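Local coordinates for histidine-containing phosphotransfer protein (Zea mays, PDB 1WN0) that probably relays phosphoryl groups from cytokinin sensor histidine kinases to response regulators in the multistep His-to-Asp phosphorelay of the cytokinin pathway, at residues Gln28-Gln31 and Met32-Glu35; Gln34-Gly37 and Gly38-Gly41. All blocks are in the same frame, centred on the assembly; numbering follows the deposited sequence.

Overall arrangement
Contact 1 (28-31 with 32-35) and contact 2 (34-37 with 38-41) are successive pieces of one run of chain. They share Q34 and E35, and their centres lie about 8 Å apart. Contact 1 takes in the last turns of helix 25-34; contact 2 is the loop that leads on to helix 42-64. Burial falls along the way: the centre of contact 1 is about 18 Å from the centre of the chain and has two buried residues, whereas that of contact 2 is about 23 Å out and lies on the surface. H80, the predicted phosphorylation site, unmodified here, lies on helix 72-88, and neither contact includes it.

Contact 1 of 2, residues Gln28-Gln31 and Met32-Glu35; sequences QQLQ and MLQE
The side chains of Q31 and Q34 run side by side, pointing the same way, their amide planes 25° apart; what touches is the Q31 amide nitrogen and the base of the Q34 chain. One face of the Q31 amide is overlaid near its nitrogen by that base: NE2 of Q31 is 3.3 Å from CB of Q34, which stands well above the amide plane, and 3.4 Å from CG of Q34, which is displaced further outward. E35 comes from another direction, its CG almost level with that plane and 4.3 Å from NE2 of Q31. A nearly eclipsed chi2 of 18° bends the Q31 chain and brings its amide over Q34. At the Q28 amide the neighbour is not over a face: CE of M32 sits close to the amide plane, 3.5 Å from OE1 of Q28. The bend at chi3 (57°) curls the M32 methyl back to this position. Beneath these side chains runs the i to i+4 ladder of an alpha helix. M32 N donates to Q28 O at 3.0 Å and E35 N to Q31 O at 3.1 Å, while L33 N has only weak bonds, shared between the carbonyls of Q29 and L30. L33 CB packs 3.0 Å from L30 O. On the apolar side the CD2 methyls of L30 and L33 meet at 4.3 Å. In this four-helix-bundle HPt protein, helix 25-34 packs by that side against helix 42-64, L30 touching V43 and L33 touching F42. Q31, buried, touches V43 as well and also reaches L14 of helix 10-19 and M134 and E138 of helix 110-138, so that helix 25-34 meets three other helices here.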
loop_
_atom_site.group_PDB
_atom_site.type_symbol
_atom_site.label_atom_id
_atom_site.label_comp_id
_atom_site.label_asym_id
_atom_site.label_seq_id
_atom_site.Cartn_x
_atom_site.Cartn_y
_atom_site.Cartn_z
ATOM N N GLN A 28 -5.274 13.341 -1.564
ATOM C CA GLN A 28 -6.196 14.480 -1.706
ATOM C C GLN A 28 -6.314 14.946 -3.157
ATOM O O GLN A 28 -7.402 15.256 -3.694
ATOM C CB GLN A 28 -5.632 15.642 -0.876
ATOM C CG GLN A 28 -6.514 16.949 -0.823
ATOM C CD GLN A 28 -7.274 17.070 0.493
ATOM O OE1 GLN A 28 -8.518 17.061 0.467
ATOM N NE2 GLN A 28 -6.538 17.140 1.655
ATOM N N GLN A 29 -5.141 15.046 -3.772
ATOM C CA GLN A 29 -5.009 15.491 -5.166
ATOM C C GLN A 29 -5.740 14.483 -6.086
ATOM O O GLN A 29 -6.465 14.831 -6.990
ATOM C CB GLN A 29 -3.518 15.634 -5.502
ATOM C CG GLN A 29 -3.202 16.708 -6.509
ATOM C CD GLN A 29 -2.446 16.141 -7.737
ATOM O OE1 GLN A 29 -3.040 15.748 -8.760
ATOM N NE2 GLN A 29 -1.125 16.140 -7.626
ATOM N N LEU A 30 -5.629 13.221 -5.739
ATOM C CA LEU A 30 -6.302 12.172 -6.487
ATOM C C LEU A 30 -7.780 12.287 -6.482
ATOM O O LEU A 30 -8.401 12.097 -7.484
ATOM C CB LEU A 30 -5.948 10.813 -5.910
ATOM C CG LEU A 30 -5.177 9.908 -6.759
ATOM C CD1 LEU A 30 -5.174 8.549 -6.071
ATOM C CD2 LEU A 30 -5.834 9.821 -8.061
ATOM N N GLN A 31 -8.335 12.545 -5.311
ATOM C CA GLN A 31 -9.743 12.471 -5.120
ATOM C C GLN A 31 -10.363 13.728 -5.648
ATOM O O GLN A 31 -11.546 13.771 -5.976
ATOM C CB GLN A 31 -10.029 12.341 -3.604
ATOM C CG GLN A 31 -11.262 11.453 -3.132
ATOM C CD GLN A 31 -11.899 10.424 -4.097
ATOM O OE1 GLN A 31 -11.457 9.277 -4.205
ATOM N NE2 GLN A 31 -13.010 10.803 -4.691
ATOM N N MET A 32 -9.590 14.796 -5.679
ATOM C CA MET A 32 -10.044 16.080 -6.312
ATOM C C MET A 32 -10.386 15.784 -7.814
ATOM O O MET A 32 -11.303 16.328 -8.385
ATOM C CB MET A 32 -8.966 17.219 -6.128
ATOM C CG MET A 32 -9.374 18.580 -5.467
ATOM S SD MET A 32 -10.733 18.750 -4.085
ATOM C CE MET A 32 -10.066 17.517 -2.669
ATOM N N LEU A 33 -9.645 14.849 -8.403
ATOM C CA LEU A 33 -9.889 14.390 -9.742
ATOM C C LEU A 33 -11.248 13.683 -9.864
ATOM O O LEU A 33 -11.936 13.944 -10.797
ATOM C CB LEU A 33 -8.745 13.457 -10.141
ATOM C CG LEU A 33 -7.777 13.650 -11.313
ATOM C CD1 LEU A 33 -7.688 15.178 -11.869
ATOM C CD2 LEU A 33 -6.387 12.918 -11.010
ATOM N N GLN A 34 -11.604 12.788 -8.934
ATOM C CA GLN A 34 -12.847 11.991 -8.985
ATOM C C GLN A 34 -14.054 12.908 -8.803
ATOM O O GLN A 34 -15.067 12.719 -9.467
ATOM C CB GLN A 34 -12.781 10.833 -7.947
ATOM C CG GLN A 34 -13.894 9.665 -7.785
ATOM C CD GLN A 34 -14.358 8.774 -9.061
ATOM O OE1 GLN A 34 -13.656 7.820 -9.612
ATOM N NE2 GLN A 34 -15.612 9.021 -9.413
ATOM N N GLU A 35 -13.894 13.956 -7.982
ATOM C CA GLU A 35 -14.985 14.891 -7.608
ATOM C C GLU A 35 -15.313 15.886 -8.770
ATOM O O GLU A 35 -16.324 16.576 -8.743
ATOM C CB GLU A 35 -14.656 15.650 -6.267
ATOM C CG GLU A 35 -14.697 14.774 -4.971
ATOM C CD GLU A 35 -14.716 15.521 -3.589
ATOM O OE1 GLU A 35 -14.561 14.826 -2.538
ATOM O OE2 GLU A 35 -14.911 16.780 -3.527
#

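Contact 2 of 2, residues Gln34-Gly37 and Gly38-Gly41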
loop_
_atom_site.group_PDB
_atom_site.type_symbol
_atom_site.label_atom_id
_atom_site.label_comp_id
_atom_site.label_asym_id
_atom_site.label_seq_id
_atom_site.Cartn_x
_atom_site.Cartn_y
_atom_site.Cartn_z
ATOM N N GLN A 34 -11.604 12.788 -8.934
ATOM C CA GLN A 34 -12.847 11.991 -8.985
ATOM C C GLN A 34 -14.054 12.908 -8.803
ATOM O O GLN A 34 -15.067 12.719 -9.467
ATOM C CB GLN A 34 -12.781 10.833 -7.947
ATOM C CG GLN A 34 -13.894 9.665 -7.785
ATOM C CD GLN A 34 -14.358 8.774 -9.061
ATOM O OE1 GLN A 34 -13.656 7.820 -9.612
ATOM N NE2 GLN A 34 -15.612 9.021 -9.413
ATOM N N GLU A 35 -13.894 13.956 -7.982
ATOM C CA GLU A 35 -14.985 14.891 -7.608
ATOM C C GLU A 35 -15.313 15.886 -8.770
ATOM O O GLU A 35 -16.324 16.576 -8.743
ATOM C CB GLU A 35 -14.656 15.650 -6.267
ATOM C CG GLU A 35 -14.697 14.774 -4.971
ATOM C CD GLU A 35 -14.716 15.521 -3.589
ATOM O OE1 GLU A 35 -14.561 14.826 -2.538
ATOM O OE2 GLU A 35 -14.911 16.780 -3.527
ATOM N N ASP A 36 -14.455 15.936 -9.796
ATOM C CA ASP A 36 -14.646 16.761 -10.994
ATOM C C ASP A 36 -15.197 15.796 -12.086
ATOM O O ASP A 36 -14.692 14.679 -12.279
ATOM C CB ASP A 36 -13.283 17.528 -11.266
ATOM C CG ASP A 36 -12.563 17.200 -12.650
ATOM O OD1 ASP A 36 -11.802 16.135 -12.847
ATOM O OD2 ASP A 36 -12.694 18.072 -13.565
ATOM N N GLY A 37 -16.248 16.170 -12.807
ATOM C CA GLY A 37 -16.722 15.266 -13.855
ATOM C C GLY A 37 -15.625 14.488 -14.634
ATOM O O GLY A 37 -15.738 13.292 -14.807
ATOM N N GLY A 38 -14.554 15.173 -15.064
ATOM C CA GLY A 38 -13.969 14.937 -16.392
ATOM C C GLY A 38 -12.878 13.871 -16.533
ATOM O O GLY A 38 -12.213 13.820 -17.582
ATOM N N THR A 39 -12.719 13.020 -15.496
ATOM C CA THR A 39 -11.767 11.935 -15.555
ATOM C C THR A 39 -12.319 10.575 -15.117
ATOM O O THR A 39 -11.826 10.013 -14.157
ATOM C CB THR A 39 -10.499 12.365 -14.728
ATOM O OG1 THR A 39 -9.908 13.541 -15.331
ATOM C CG2 THR A 39 -9.402 11.364 -14.975
ATOM N N PRO A 40 -13.346 10.051 -15.813
ATOM C CA PRO A 40 -14.129 8.979 -15.213
ATOM C C PRO A 40 -13.330 7.693 -15.201
ATOM O O PRO A 40 -12.720 7.341 -16.224
ATOM C CB PRO A 40 -15.430 8.858 -16.089
ATOM C CG PRO A 40 -15.068 9.500 -17.384
ATOM C CD PRO A 40 -13.890 10.436 -17.143
ATOM N N GLY A 41 -13.403 7.042 -14.041
ATOM C CA GLY A 41 -12.869 5.716 -13.766
ATOM C C GLY A 41 -11.380 5.731 -13.383
ATOM O O GLY A 41 -10.801 4.615 -13.099
#
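D36 is the first residue to reach across, and one face of its carboxylate is turned to the backbone nitrogen of G38. CG of D36 is 3.7 Å from G38 N, and OD1 and OD2 are almost equally far from that nitrogen, which therefore stands over the face of the carboxylate and not beside one oxygen. OD1 of D36 also turns to T39, but 4.1 Å from OG1 is too long for a hydrogen bond; the two side chains cross at a slant. The carbonyl of D36 comes within 2.8 Å of G38 N at an angle too poor for bonding. D36 to T39 form a type I beta turn, with G37 (phi/psi -37°/-46°) and G38 at its corners, and this turn reverses the chain between helix 25-34 and helix 42-64. It is an open turn, since D36 O and T39 N are 4.1 Å apart. G37 follows, its carbonyl taking a weak, strongly bent bond from T39 N at 3.1 Å. G37 O also comes 4.1 Å from CD of P40, the ring carbon bonded to the proline nitrogen; G41, with positive phi, then occupies the N-cap of helix 42-64.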